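Side-chain contacts in Ras-interacting protein 1 (Homo sapiens, PDB 5KHO), which regulates GTPase signalling, cell architecture and adhesion in endothelial cells during blood-vessel formation, here represented by its Ras-associating domain: residues B[108-113]-B[121-126]; B[20-25]-B[29-34]. All coordinates share one frame; numbering follows the deposited sequence.

Both contacts belong to the ubiquitin-like Ras-associating domain, and their centres lie about 13 Å apart. Interaction 2 pairs strand 18-22 with strand 30-36 as a hairpin; interaction 1 sets helix 106-112 against strand 120-127. They meet where strands 18-22 and 120-127 run side by side in one sheet: Phe123 O is 2.7 Å from Phe22 N, and Leu125 N is 2.8 Å from Phe22 O, both probable hydrogen bonds. Phe22 thus pairs with Tyr32 in the hairpin and also bonds to strand 120-127. Their outward surroundings differ: residues 29-34 border a chain of another protein, with which the sheet continues, whereas residues 108-113 approach a second copy of this protein, and a glycerol lies about 3 Å from the Trp113 side chain.

Interaction 1 of 2, residues B[108-113]-B[121-126]; sequences LVQELW and RRFELR
Arg121 reaches across from its strand to the backbone of the helix, and its NH2 donates to Val109 O at 2.7 Å with an N-H...O angle of 164°. The oxygen lies in the guanidinium plane, at its edge, while the nitrogen stands above the plane of the Val109 carbonyl. NH1 of Arg121 adds a weak bond to Gln110 O at 3.2 Å, and Trp113 O lies 2.9 Å from that same nitrogen. An extended chain makes this reach possible: CG is anti to the backbone N (chi1 178°), and the run from CG to NE is stretched out. Gln110 CB covers one face of the guanidinium. Beside these polar contacts, the buried Phe123 ring supplies the apolar part, its CZ 4.1 Å from Val109 CG1 and its CE2 3.8 Å from Gln110 CB. The looser margin is at Gln110, a partly exposed residue, whose OE1 stays 4.1 Å from Phe123 CE2. Helix 106-112 thus packs on strand 120-127 of the mixed ubiquitin-like sheet, nearly antiparallel, the segment axes 10.5 Å apart, a gap crossed by the strand's side chains. Asp77 forms a salt bridge with Arg121 NH2, and Trp113 of the second subunit packs on the arginine. Placing a cation beside carbonyls near the carboxyl end of helix 106-112 would probably be favourable electrostatically, with Asp77 balancing the charge and the guanidinium tying helix to sheet.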
ATOM      1  N   LEU B 108       3.538   2.531  10.889  1.00 87.46           N
ATOM      2  CA  LEU B 108       2.553   3.273  10.098  1.00 81.78           C
ATOM      3  C   LEU B 108       2.506   2.837   8.632  1.00 79.96           C
ATOM      4  O   LEU B 108       1.417   2.688   8.079  1.00 85.16           O
ATOM      5  CB  LEU B 108       2.793   4.784  10.197  1.00 83.85           C
ATOM      6  CG  LEU B 108       2.266   5.607  11.383  1.00 90.68           C
ATOM      7  CD1 LEU B 108       0.749   5.505  11.519  1.00 97.14           C
ATOM      8  CD2 LEU B 108       2.941   5.262  12.707  1.00 96.04           C
ATOM      9  N   VAL B 109       3.677   2.628   8.025  1.00 72.59           N
ATOM     10  CA  VAL B 109       3.794   2.126   6.648  1.00 69.29           C
ATOM     11  C   VAL B 109       3.032   0.805   6.465  1.00 73.27           C
ATOM     12  O   VAL B 109       2.288   0.656   5.488  1.00 77.69           O
ATOM     13  CB  VAL B 109       5.283   2.017   6.181  1.00 71.09           C
ATOM     14  CG1 VAL B 109       5.445   1.188   4.900  1.00 59.12           C
ATOM     15  CG2 VAL B 109       5.900   3.402   6.001  1.00 65.37           C
ATOM     16  N   GLN B 110       3.178  -0.136   7.397  1.00 74.66           N
ATOM     17  CA  GLN B 110       2.395  -1.371   7.275  1.00 79.69           C
ATOM     18  C   GLN B 110       0.930  -1.224   7.691  1.00 81.88           C
ATOM     19  O   GLN B 110       0.067  -1.891   7.123  1.00 91.51           O
ATOM     20  CB  GLN B 110       3.074  -2.584   7.921  1.00 76.37           C
ATOM     21  CG  GLN B 110       2.747  -2.851   9.378  1.00 77.39           C
ATOM     22  CD  GLN B 110       2.755  -4.330   9.722  1.00 77.79           C
ATOM     23  OE1 GLN B 110       3.688  -5.069   9.381  1.00 70.91           O
ATOM     24  NE2 GLN B 110       1.709  -4.771  10.414  1.00 82.58           N
ATOM     25  N   GLU B 111       0.655  -0.350   8.658  1.00 84.31           N
ATOM     26  CA  GLU B 111      -0.701  -0.197   9.190  1.00 82.30           C
ATOM     27  C   GLU B 111      -1.637   0.574   8.251  1.00 80.74           C
ATOM     28  O   GLU B 111      -2.823   0.270   8.202  1.00 85.68           O
ATOM     29  CB  GLU B 111      -0.694   0.427  10.593  1.00 74.44           C
ATOM     30  N   LEU B 112      -1.104   1.540   7.499  1.00 75.01           N
ATOM     31  CA  LEU B 112      -1.935   2.447   6.682  1.00 72.70           C
ATOM     32  C   LEU B 112      -2.074   2.087   5.195  1.00 70.10           C
ATOM     33  O   LEU B 112      -2.959   2.599   4.503  1.00 71.07           O
ATOM     34  CB  LEU B 112      -1.473   3.900   6.838  1.00 73.38           C
ATOM     35  CG  LEU B 112      -1.399   4.492   8.250  1.00 80.70           C
ATOM     36  CD1 LEU B 112      -0.803   5.881   8.183  1.00 82.59           C
ATOM     37  CD2 LEU B 112      -2.746   4.534   8.953  1.00 85.75           C
ATOM     38  N   TRP B 113      -1.201   1.213   4.708  1.00 68.54           N
ATOM     39  CA  TRP B 113      -1.231   0.752   3.323  1.00 63.80           C
ATOM     40  C   TRP B 113      -1.399  -0.760   3.299  1.00 63.15           C
ATOM     41  O   TRP B 113      -1.326  -1.420   4.330  1.00 63.10           O
ATOM     42  CB  TRP B 113       0.056   1.155   2.590  1.00 63.99           C
ATOM     43  CG  TRP B 113       0.105   2.580   2.212  1.00 62.45           C
ATOM     44  CD1 TRP B 113      -0.444   3.143   1.106  1.00 64.25           C
ATOM     45  CD2 TRP B 113       0.735   3.645   2.938  1.00 64.58           C
ATOM     46  NE1 TRP B 113      -0.199   4.501   1.086  1.00 64.08           N
ATOM     47  CE2 TRP B 113       0.516   4.839   2.202  1.00 63.99           C
ATOM     48  CE3 TRP B 113       1.461   3.710   4.137  1.00 64.24           C
ATOM     49  CZ2 TRP B 113       1.009   6.087   2.618  1.00 66.08           C
ATOM     50  CZ3 TRP B 113       1.949   4.962   4.561  1.00 70.12           C
ATOM     51  CH2 TRP B 113       1.716   6.132   3.798  1.00 69.17           C
ATOM     52  N   ARG B 121       2.892  -9.293   1.272  1.00 73.32           N
ATOM     53  CA  ARG B 121       3.693  -8.143   1.645  1.00 68.19           C
ATOM     54  C   ARG B 121       4.421  -8.392   2.965  1.00 75.16           C
ATOM     55  O   ARG B 121       3.791  -8.748   3.969  1.00 82.25           O
ATOM     56  CB  ARG B 121       2.796  -6.927   1.750  1.00 62.09           C
ATOM     57  CG  ARG B 121       3.482  -5.654   2.170  1.00 62.92           C
ATOM     58  CD  ARG B 121       2.466  -4.683   2.721  1.00 61.74           C
ATOM     59  NE  ARG B 121       3.028  -3.350   2.895  1.00 69.85           N
ATOM     60  CZ  ARG B 121       2.467  -2.390   3.629  1.00 76.06           C
ATOM     61  NH1 ARG B 121       1.321  -2.613   4.272  1.00 78.17           N
ATOM     62  NH2 ARG B 121       3.054  -1.204   3.727  1.00 72.77           N
ATOM     63  N   ARG B 122       5.741  -8.202   2.944  1.00 69.95           N
ATOM     64  CA  ARG B 122       6.588  -8.357   4.121  1.00 71.25           C
ATOM     65  C   ARG B 122       7.689  -7.299   4.153  1.00 73.83           C
ATOM     66  O   ARG B 122       8.060  -6.762   3.106  1.00 75.10           O
ATOM     67  CB  ARG B 122       7.190  -9.770   4.179  1.00 75.36           C
ATOM     68  CG  ARG B 122       8.305 -10.049   3.180  1.00 80.71           C
ATOM     69  CD  ARG B 122       8.632 -11.525   3.105  1.00 85.29           C
ATOM     70  NE  ARG B 122       9.839 -11.762   2.312  1.00 94.32           N
ATOM     71  CZ  ARG B 122      10.394 -12.955   2.099  1.00 96.69           C
ATOM     72  NH1 ARG B 122      11.499 -13.040   1.374  1.00101.92           N
ATOM     73  NH2 ARG B 122       9.859 -14.067   2.598  1.00103.26           N
ATOM     74  N   PHE B 123       8.194  -7.002   5.353  1.00 70.78           N
ATOM     75  CA  PHE B 123       9.376  -6.167   5.514  1.00 72.15           C
ATOM     76  C   PHE B 123      10.633  -7.006   5.326  1.00 75.77           C
ATOM     77  O   PHE B 123      10.732  -8.100   5.869  1.00 80.72           O
ATOM     78  CB  PHE B 123       9.408  -5.497   6.886  1.00 73.39           C
ATOM     79  CG  PHE B 123       8.632  -4.216   6.962  1.00 78.76           C
ATOM     80  CD1 PHE B 123       8.963  -3.130   6.156  1.00 78.73           C
ATOM     81  CD2 PHE B 123       7.578  -4.083   7.869  1.00 80.28           C
ATOM     82  CE1 PHE B 123       8.238  -1.946   6.237  1.00 85.49           C
ATOM     83  CE2 PHE B 123       6.855  -2.903   7.958  1.00 76.97           C
ATOM     84  CZ  PHE B 123       7.185  -1.832   7.141  1.00 81.08           C
ATOM     85  N   GLU B 124      11.585  -6.487   4.552  1.00 79.06           N
ATOM     86  CA  GLU B 124      12.861  -7.165   4.304  1.00 76.48           C
ATOM     87  C   GLU B 124      14.062  -6.330   4.768  1.00 75.05           C
ATOM     88  O   GLU B 124      14.036  -5.090   4.705  1.00 69.95           O
ATOM     89  CB  GLU B 124      12.996  -7.551   2.825  1.00 80.54           C
ATOM     90  CG  GLU B 124      12.113  -8.728   2.398  1.00 89.83           C
ATOM     91  CD  GLU B 124      12.238  -9.112   0.918  1.00 96.04           C
ATOM     92  OE1 GLU B 124      12.673  -8.284   0.082  1.00 98.65           O
ATOM     93  OE2 GLU B 124      11.879 -10.260   0.577  1.00 99.02           O
ATOM     94  N   LEU B 125      15.094  -7.014   5.266  1.00 71.77           N
ATOM     95  CA  LEU B 125      16.366  -6.365   5.556  1.00 73.51           C
ATOM     96  C   LEU B 125      17.339  -6.700   4.443  1.00 77.98           C
ATOM     97  O   LEU B 125      17.644  -7.875   4.214  1.00 85.35           O
ATOM     98  CB  LEU B 125      16.939  -6.836   6.883  1.00 70.60           C
ATOM     99  CG  LEU B 125      17.680  -5.856   7.802  1.00 71.49           C
ATOM    100  CD1 LEU B 125      18.862  -6.583   8.426  1.00 68.29           C
ATOM    101  CD2 LEU B 125      18.128  -4.558   7.143  1.00 67.02           C
ATOM    102  N   ARG B 126      17.807  -5.674   3.741  1.00 77.89           N
ATOM    103  CA  ARG B 126      18.702  -5.865   2.599  1.00 82.64           C
ATOM    104  C   ARG B 126      19.890  -4.912   2.599  1.00 86.27           C
ATOM    105  O   ARG B 126      19.828  -3.824   3.192  1.00 86.64           O
ATOM    106  CB  ARG B 126      17.932  -5.713   1.287  1.00 85.77           C
ATOM    107  CG  ARG B 126      17.067  -6.906   0.911  1.00 89.23           C
ATOM    108  CD  ARG B 126      16.413  -6.643  -0.427  1.00 95.32           C
ATOM    109  NE  ARG B 126      15.362  -7.605  -0.730  1.00 98.07           N
ATOM    110  CZ  ARG B 126      15.554  -8.763  -1.352  1.00105.32           C
ATOM    111  NH1 ARG B 126      16.772  -9.136  -1.738  1.00108.44           N
ATOM    112  NH2 ARG B 126      14.516  -9.555  -1.581  1.00111.40           N
TER

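Interaction 2 of 2, residues B[20-25]-B[29-34]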
ATOM      1  N   LYS B  20       7.710  -8.408  11.763  1.00 72.17           N
ATOM      2  CA  LYS B  20       8.625  -9.407  11.184  1.00 71.19           C
ATOM      3  C   LYS B  20       9.539  -8.727  10.152  1.00 67.08           C
ATOM      4  O   LYS B  20       9.054  -8.202   9.158  1.00 73.67           O
ATOM      5  CB  LYS B  20       7.884 -10.574  10.500  1.00 69.48           C
ATOM      6  CG  LYS B  20       6.436 -10.832  10.884  1.00 69.22           C
ATOM      7  CD  LYS B  20       6.291 -11.966  11.869  1.00 71.02           C
ATOM      8  CE  LYS B  20       4.870 -12.498  11.908  1.00 74.25           C
ATOM      9  NZ  LYS B  20       4.648 -13.563  10.888  1.00 87.06           N
ATOM     10  N   ILE B  21      10.845  -8.720  10.413  1.00 63.98           N
ATOM     11  CA  ILE B  21      11.853  -8.201   9.479  1.00 64.10           C
ATOM     12  C   ILE B  21      12.495  -9.415   8.812  1.00 64.41           C
ATOM     13  O   ILE B  21      13.223 -10.172   9.471  1.00 70.71           O
ATOM     14  CB  ILE B  21      12.923  -7.317  10.198  1.00 61.31           C
ATOM     15  CG1 ILE B  21      12.447  -5.881  10.389  1.00 62.77           C
ATOM     16  CG2 ILE B  21      14.181  -7.163   9.364  1.00 58.87           C
ATOM     17  CD1 ILE B  21      11.306  -5.684  11.357  1.00 70.87           C
ATOM     18  N   PHE B  22      12.209  -9.622   7.527  1.00 59.53           N
ATOM     19  CA  PHE B  22      12.668 -10.838   6.842  1.00 66.62           C
ATOM     20  C   PHE B  22      14.109 -10.724   6.407  1.00 69.15           C
ATOM     21  O   PHE B  22      14.508  -9.741   5.781  1.00 70.33           O
ATOM     22  CB  PHE B  22      11.756 -11.230   5.671  1.00 65.26           C
ATOM     23  CG  PHE B  22      10.467 -11.871   6.099  1.00 69.84           C
ATOM     24  CD1 PHE B  22       9.461 -11.120   6.742  1.00 71.65           C
ATOM     25  CD2 PHE B  22      10.246 -13.230   5.876  1.00 72.17           C
ATOM     26  CE1 PHE B  22       8.270 -11.719   7.149  1.00 72.39           C
ATOM     27  CE2 PHE B  22       9.045 -13.830   6.275  1.00 76.01           C
ATOM     28  CZ  PHE B  22       8.056 -13.073   6.908  1.00 72.25           C
ATOM     29  N   GLY B  23      14.891 -11.729   6.783  1.00 81.90           N
ATOM     30  CA  GLY B  23      16.311 -11.798   6.437  1.00101.72           C
ATOM     31  C   GLY B  23      16.502 -12.701   5.246  1.00116.85           C
ATOM     32  O   GLY B  23      17.064 -13.800   5.375  1.00118.81           O
ATOM     33  N   ALA B  24      16.001 -12.228   4.098  1.00131.67           N
ATOM     34  CA  ALA B  24      16.132 -12.887   2.797  1.00127.57           C
ATOM     35  C   ALA B  24      17.622 -13.081   2.493  1.00125.20           C
ATOM     36  O   ALA B  24      18.264 -12.215   1.884  1.00126.95           O
ATOM     37  CB  ALA B  24      15.429 -12.071   1.708  1.00112.46           C
ATOM     38  N   GLY B  25      18.150 -14.209   2.980  1.00117.76           N
ATOM     39  CA  GLY B  25      19.571 -14.551   2.914  1.00114.23           C
ATOM     40  C   GLY B  25      20.537 -13.569   3.561  1.00112.92           C
ATOM     41  O   GLY B  25      21.030 -12.650   2.902  1.00112.71           O
ATOM     42  N   GLY B  29      19.383 -20.347   7.297  1.00100.25           N
ATOM     43  CA  GLY B  29      18.343 -20.839   8.198  1.00 92.23           C
ATOM     44  C   GLY B  29      17.283 -19.812   8.571  1.00 92.13           C
ATOM     45  O   GLY B  29      16.095 -20.142   8.638  1.00 95.61           O
ATOM     46  N   ALA B  30      17.714 -18.569   8.800  1.00 83.77           N
ATOM     47  CA  ALA B  30      16.854 -17.501   9.316  1.00 79.13           C
ATOM     48  C   ALA B  30      15.832 -16.989   8.305  1.00 76.98           C
ATOM     49  O   ALA B  30      16.185 -16.356   7.308  1.00 75.38           O
ATOM     50  CB  ALA B  30      17.698 -16.350   9.855  1.00 80.76           C
ATOM     51  N   ASN B  31      14.562 -17.267   8.590  1.00 79.78           N
ATOM     52  CA  ASN B  31      13.436 -16.784   7.794  1.00 78.57           C
ATOM     53  C   ASN B  31      13.112 -15.333   8.138  1.00 77.14           C
ATOM     54  O   ASN B  31      13.152 -14.455   7.268  1.00 83.94           O
ATOM     55  CB  ASN B  31      12.215 -17.689   7.993  1.00 82.35           C
ATOM     56  CG  ASN B  31      11.013 -17.243   7.188  1.00 83.38           C
ATOM     57  OD1 ASN B  31       9.887 -17.237   7.695  1.00 84.85           O
ATOM     58  ND2 ASN B  31      11.241 -16.876   5.925  1.00 83.61           N
ATOM     59  N   TYR B  32      12.767 -15.088   9.396  1.00 72.05           N
ATOM     60  CA  TYR B  32      12.638 -13.724   9.896  1.00 72.01           C
ATOM     61  C   TYR B  32      13.008 -13.639  11.368  1.00 72.55           C
ATOM     62  O   TYR B  32      12.914 -14.627  12.102  1.00 75.15           O
ATOM     63  CB  TYR B  32      11.226 -13.169   9.656  1.00 67.32           C
ATOM     64  CG  TYR B  32      10.119 -13.865  10.418  1.00 65.97           C
ATOM     65  CD1 TYR B  32       9.818 -13.512  11.749  1.00 62.64           C
ATOM     66  CD2 TYR B  32       9.346 -14.858   9.805  1.00 62.77           C
ATOM     67  CE1 TYR B  32       8.798 -14.151  12.445  1.00 62.32           C
ATOM     68  CE2 TYR B  32       8.309 -15.494  10.486  1.00 62.02           C
ATOM     69  CZ  TYR B  32       8.036 -15.140  11.802  1.00 64.88           C
ATOM     70  OH  TYR B  32       7.017 -15.781  12.479  1.00 65.01           O
ATOM     71  N   LYS B  33      13.456 -12.457  11.773  1.00 71.61           N
ATOM     72  CA  LYS B  33      13.577 -12.085  13.174  1.00 73.30           C
ATOM     73  C   LYS B  33      12.765 -10.800  13.331  1.00 78.34           C
ATOM     74  O   LYS B  33      12.790  -9.932  12.452  1.00 85.23           O
ATOM     75  CB  LYS B  33      15.043 -11.879  13.559  1.00 77.88           C
ATOM     76  CG  LYS B  33      15.984 -12.932  12.990  1.00 85.55           C
ATOM     77  CD  LYS B  33      17.217 -13.212  13.829  1.00 85.88           C
ATOM     78  CE  LYS B  33      18.133 -14.139  13.045  1.00 95.92           C
ATOM     79  NZ  LYS B  33      19.158 -14.852  13.858  1.00108.57           N
ATOM     80  N   SER B  34      12.024 -10.679  14.423  1.00 75.55           N
ATOM     81  CA  SER B  34      11.086  -9.569  14.558  1.00 72.02           C
ATOM     82  C   SER B  34      11.398  -8.607  15.701  1.00 72.06           C
ATOM     83  O   SER B  34      11.808  -9.021  16.778  1.00 75.84           O
ATOM     84  CB  SER B  34       9.649 -10.086  14.643  1.00 70.11           C
ATOM     85  OG  SER B  34       9.393 -10.724  15.869  1.00 74.85           O
TER
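Ile21 O is held by two groups: Lys33 N donates to it at 3.3 Å, and the hydroxyl of Tyr54 also hydrogen-bonds to it. The return bond, Ile21 N to Lys33 O at 3.1 Å, makes this an antiparallel hydrogen-bonded pair, and Gly23 N to Asn31 O, 3.3 Å, extends the pairing toward the turn. Lys20, Phe22, Tyr32 and Ser34 share one sheet face. There Tyr32 CB sits over the centre of the Phe22 ring, 3.8 Å from its centroid, a CH-pi contact; the two rings lie obliquely, with planes at 46°. With its CG between the backbone N and the carbonyl carbon (chi1 65°), the Tyr32 ring offers a face to the bent Lys20 chain, whose CD is 3.4 Å from CE1 of Tyr32. Tyr32 OH hydrogen-bonds to an acidic side chain of another protein's chain. Without ring and hydroxyl, as with an alanine here, the Lys20 chain would probably lose the surface it lies on, and the acidic partner its hydroxyl bond. The hairpin lies between two neighbours in the sheet: strand 120-127 pairs with Phe22, a strand of the other protein pairs antiparallel with Ala30, Tyr32 and Lys33, consistent with Ras-family GTPase recognition, and helix 43-54 packs against Ile21 and Lys33.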